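Local coordinates for odorant binding protein 4 (Chrysopa pallens, PDB 6JPM) that probably binds odorant molecules as a small, secreted, largely helical carrier of the PBP/GOBP family, at residues Asn30-Asp38 and Tyr109-Pro119. Numbering follows the deposited sequence.
Sequences NNFHKGVFD and YLSNPEMYFLP
The ring of Tyr109 is held between Phe32 O, above one face near the rim, and Pro113 CA of its own segment, over the centre of the other, with Tyr116 CD2 at its edge. Phe37 CD1 lies over one face of Phe32, toward the rim, and Gly35 C over the centre of one face of Phe37. In this largely helical, disulfide-braced PBP/GOBP fold, the contact joins the Schellman end of helix 26-32 to the end of helix 99-111 and the C-terminal tail. Gly35 is the C-prime residue of that motif: its positive phi suits glycine, and the lack of a side chain lets Gly35 CA sit 3.5 Å from Tyr109 CE1. The tyrosine reaches across because CG stands anti to the backbone N (chi1 -179°), and its OH ends beside the Lys34-Gly35 peptide, not hydrogen-bonded to it.

Phe37 offers its edge to the face of Tyr109 in an offset edge-to-face pair, planes at 83°, CZ lying 3.8 Å from Tyr109 CD1. Along the same edge, Phe37 CE2 meets the branched end of Leu110, whose CG is 4.0 Å away. Phe32, buried against helices 41-53 and 99-111, sends CE1 to 3.3 Å from Tyr116 OH.

Tyr116 in turn points its edge at the His33 face, centroids 5.6 Å apart, while Tyr109 CD2 and Leu118 N lie over its opposite faces, each toward the rim. Histidine suits this place because its ring packs on the tyrosine yet has two nitrogens for polar links, which together should fix its rotation. Both acceptors are carbonyl oxygens, so a doubly protonated imidazolium would be favoured: ND1 bonds to Ile29 O, and NE2 donates to Leu118 O, 2.7 Å away with an N-H...O angle of 156°, the oxygen lying near the imidazole plane.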
loop_
_atom_site.group_PDB
_atom_site.type_symbol
_atom_site.label_atom_id
_atom_site.label_comp_id
_atom_site.label_asym_id
_atom_site.label_seq_id
_atom_site.Cartn_x
_atom_site.Cartn_y
_atom_site.Cartn_z
ATOM N N ASN A 30 8.597 -2.792 9.561
ATOM C CA ASN A 30 9.955 -2.530 9.086
ATOM C C ASN A 30 10.446 -3.640 8.159
ATOM O O ASN A 30 11.058 -3.367 7.118
ATOM C CB ASN A 30 10.911 -2.356 10.285
ATOM C CG ASN A 30 10.620 -1.073 11.104
ATOM O OD1 ASN A 30 9.973 -0.143 10.608
ATOM N ND2 ASN A 30 11.112 -1.019 12.358
ATOM N N ASN A 31 10.203 -4.899 8.526
ATOM C CA ASN A 31 10.500 -6.008 7.624
ATOM C C ASN A 31 9.826 -5.822 6.271
ATOM O O ASN A 31 10.456 -5.996 5.228
ATOM C CB ASN A 31 10.062 -7.330 8.252
ATOM C CG ASN A 31 11.026 -7.810 9.309
ATOM O OD1 ASN A 31 12.177 -7.386 9.354
ATOM N ND2 ASN A 31 10.552 -8.685 10.183
ATOM N N PHE A 32 8.549 -5.448 6.269
ATOM C CA PHE A 32 7.824 -5.339 5.003
ATOM C C PHE A 32 8.497 -4.341 4.068
ATOM O O PHE A 32 8.669 -4.612 2.875
ATOM C CB PHE A 32 6.361 -4.950 5.256
ATOM C CG PHE A 32 5.438 -5.272 4.081
ATOM C CD1 PHE A 32 5.432 -4.477 2.944
ATOM C CD2 PHE A 32 4.624 -6.403 4.104
ATOM C CE1 PHE A 32 4.617 -4.787 1.848
ATOM C CE2 PHE A 32 3.804 -6.713 3.015
ATOM C CZ PHE A 32 3.805 -5.898 1.886
ATOM N N HIS A 33 8.924 -3.192 4.599
ATOM C CA HIS A 33 9.568 -2.172 3.776
ATOM C C HIS A 33 10.965 -2.551 3.333
ATOM O O HIS A 33 11.579 -1.784 2.591
ATOM C CB HIS A 33 9.634 -0.838 4.523
ATOM C CG HIS A 33 8.319 -0.133 4.602
ATOM N ND1 HIS A 33 7.372 -0.437 5.552
ATOM C CD2 HIS A 33 7.786 0.847 3.836
ATOM C CE1 HIS A 33 6.314 0.333 5.377
ATOM N NE2 HIS A 33 6.539 1.123 4.345
ATOM N N LYS A 34 11.488 -3.691 3.782
ATOM C CA LYS A 34 12.728 -4.252 3.271
ATOM C C LYS A 34 12.494 -5.549 2.507
ATOM O O LYS A 34 13.419 -6.343 2.342
ATOM C CB LYS A 34 13.709 -4.498 4.412
ATOM C CG LYS A 34 14.211 -3.235 5.092
ATOM C CD LYS A 34 15.270 -3.570 6.115
ATOM C CE LYS A 34 16.121 -2.353 6.456
ATOM N NZ LYS A 34 15.301 -1.114 6.577
ATOM N N GLY A 35 11.275 -5.794 2.051
ATOM C CA GLY A 35 11.031 -6.978 1.245
ATOM C C GLY A 35 11.007 -8.281 2.008
ATOM O O GLY A 35 11.170 -9.347 1.409
ATOM N N VAL A 36 10.809 -8.236 3.315
ATOM C CA VAL A 36 10.649 -9.439 4.120
ATOM C C VAL A 36 9.187 -9.496 4.519
ATOM O O VAL A 36 8.724 -8.703 5.349
ATOM C CB VAL A 36 11.568 -9.443 5.344
ATOM C CG1 VAL A 36 11.245 -10.633 6.211
ATOM C CG2 VAL A 36 13.037 -9.478 4.890
ATOM N N PHE A 37 8.467 -10.445 3.937
ATOM C CA PHE A 37 7.007 -10.463 3.952
ATOM C C PHE A 37 6.519 -11.519 4.932
ATOM O O PHE A 37 6.654 -12.719 4.687
ATOM C CB PHE A 37 6.475 -10.717 2.546
ATOM C CG PHE A 37 6.912 -9.689 1.545
ATOM C CD1 PHE A 37 6.794 -8.335 1.825
ATOM C CD2 PHE A 37 7.471 -10.073 0.333
ATOM C CE1 PHE A 37 7.190 -7.383 0.911
ATOM C CE2 PHE A 37 7.881 -9.128 -0.579
ATOM C CZ PHE A 37 7.739 -7.776 -0.287
ATOM N N ASP A 38 5.959 -11.055 6.041
ATOM C CA ASP A 38 5.407 -11.894 7.092
ATOM C C ASP A 38 3.924 -12.066 6.792
ATOM O O ASP A 38 3.158 -11.103 6.890
ATOM C CB ASP A 38 5.634 -11.210 8.437
ATOM C CG ASP A 38 5.091 -11.984 9.608
ATOM O OD1 ASP A 38 4.621 -13.126 9.437
ATOM O OD2 ASP A 38 5.147 -11.421 10.723
ATOM N N TYR A 109 5.695 -3.610 -4.043
ATOM C CA TYR A 109 7.065 -3.491 -3.556
ATOM C C TYR A 109 8.040 -4.165 -4.513
ATOM O O TYR A 109 9.028 -3.559 -4.940
ATOM C CB TYR A 109 7.187 -4.086 -2.149
ATOM C CG TYR A 109 8.598 -3.962 -1.612
ATOM C CD1 TYR A 109 9.570 -4.900 -1.955
ATOM C CD2 TYR A 109 8.973 -2.890 -0.805
ATOM C CE1 TYR A 109 10.869 -4.786 -1.513
ATOM C CE2 TYR A 109 10.289 -2.768 -0.349
ATOM C CZ TYR A 109 11.230 -3.730 -0.707
ATOM O OH TYR A 109 12.536 -3.662 -0.280
ATOM N N LEU A 110 7.766 -5.420 -4.874
ATOM C CA LEU A 110 8.682 -6.167 -5.732
ATOM C C LEU A 110 8.796 -5.589 -7.137
ATOM O O LEU A 110 9.816 -5.808 -7.799
ATOM C CB LEU A 110 8.253 -7.630 -5.810
ATOM C CG LEU A 110 8.400 -8.374 -4.488
ATOM C CD1 LEU A 110 7.891 -9.806 -4.630
ATOM C CD2 LEU A 110 9.854 -8.332 -4.046
ATOM N N SER A 111 7.787 -4.876 -7.597
ATOM C CA SER A 111 7.878 -4.297 -8.955
ATOM C C SER A 111 8.885 -3.150 -8.986
ATOM O O SER A 111 9.426 -2.902 -10.029
ATOM C CB SER A 111 6.559 -3.877 -9.466
ATOM O OG SER A 111 6.272 -2.572 -9.067
ATOM N N ASN A 112 9.136 -2.516 -7.850
ATOM C CA ASN A 112 10.025 -1.330 -7.776
ATOM C C ASN A 112 10.338 -1.034 -6.313
ATOM O O ASN A 112 9.774 -0.143 -5.787
ATOM C CB ASN A 112 9.387 -0.112 -8.446
ATOM C CG ASN A 112 10.408 0.909 -8.894
ATOM O OD1 ASN A 112 11.551 0.850 -8.502
ATOM N ND2 ASN A 112 9.998 1.861 -9.695
ATOM N N PRO A 113 11.230 -1.773 -5.661
ATOM C CA PRO A 113 11.509 -1.556 -4.267
ATOM C C PRO A 113 11.881 -0.120 -3.902
ATOM O O PRO A 113 11.394 0.353 -2.947
ATOM C CB PRO A 113 12.640 -2.528 -3.978
ATOM C CG PRO A 113 12.461 -3.587 -4.990
ATOM C CD PRO A 113 11.942 -2.888 -6.220
ATOM N N GLU A 114 12.640 0.544 -4.760
ATOM C CA GLU A 114 13.110 1.908 -4.454
ATOM C C GLU A 114 11.967 2.918 -4.453
ATOM O O GLU A 114 12.064 3.838 -3.725
ATOM C CB GLU A 114 14.188 2.309 -5.458
ATOM C CG GLU A 114 14.856 3.635 -5.161
ATOM C CD GLU A 114 15.701 3.708 -3.897
ATOM O OE1 GLU A 114 16.077 4.821 -3.520
ATOM O OE2 GLU A 114 15.985 2.672 -3.305
ATOM N N MET A 115 10.943 2.723 -5.264
ATOM C CA MET A 115 9.861 3.721 -5.391
ATOM C C MET A 115 8.618 3.342 -4.573
ATOM O O MET A 115 7.621 3.961 -4.696
ATOM C CB MET A 115 9.498 3.923 -6.865
ATOM C CG MET A 115 10.693 4.216 -7.743
ATOM S SD MET A 115 11.611 5.620 -7.181
ATOM C CE MET A 115 10.385 6.897 -7.339
ATOM N N TYR A 116 8.727 2.359 -3.720
ATOM C CA TYR A 116 7.595 1.978 -2.887
ATOM C C TYR A 116 7.411 3.005 -1.779
ATOM O O TYR A 116 8.355 3.315 -1.047
ATOM C CB TYR A 116 7.847 0.584 -2.321
ATOM C CG TYR A 116 6.790 0.022 -1.416
ATOM C CD1 TYR A 116 5.706 -0.670 -1.941
ATOM C CD2 TYR A 116 6.897 0.129 -0.035
ATOM C CE1 TYR A 116 4.749 -1.210 -1.128
ATOM C CE2 TYR A 116 5.931 -0.417 0.796
ATOM C CZ TYR A 116 4.863 -1.087 0.238
ATOM O OH TYR A 116 3.890 -1.640 1.028
ATOM N N PHE A 117 6.199 3.549 -1.651
ATOM C CA PHE A 117 5.956 4.590 -0.660
ATOM C C PHE A 117 4.780 4.311 0.271
ATOM O O PHE A 117 4.411 5.202 1.047
ATOM C CB PHE A 117 5.742 5.943 -1.344
ATOM C CG PHE A 117 4.621 5.943 -2.338
ATOM C CD1 PHE A 117 3.292 6.032 -1.920
ATOM C CD2 PHE A 117 4.889 5.856 -3.698
ATOM C CE1 PHE A 117 2.250 6.017 -2.846
ATOM C CE2 PHE A 117 3.859 5.851 -4.624
ATOM C CZ PHE A 117 2.538 5.929 -4.201
ATOM N N LEU A 118 4.166 3.129 0.216
ATOM C CA LEU A 118 3.079 2.836 1.142
ATOM C C LEU A 118 3.580 2.886 2.585
ATOM O O LEU A 118 4.721 2.508 2.865
ATOM C CB LEU A 118 2.480 1.459 0.876
ATOM C CG LEU A 118 1.890 1.184 -0.512
ATOM C CD1 LEU A 118 1.231 -0.189 -0.536
ATOM C CD2 LEU A 118 0.906 2.276 -0.915
ATOM N N PRO A 119 2.744 3.357 3.529
ATOM C CA PRO A 119 3.087 3.199 4.948
ATOM C C PRO A 119 3.058 1.738 5.420
ATOM O O PRO A 119 3.419 1.526 6.592
ATOM C CB PRO A 119 2.001 4.011 5.676
ATOM C CG PRO A 119 0.911 4.220 4.687
ATOM C CD PRO A 119 1.573 4.230 3.337
#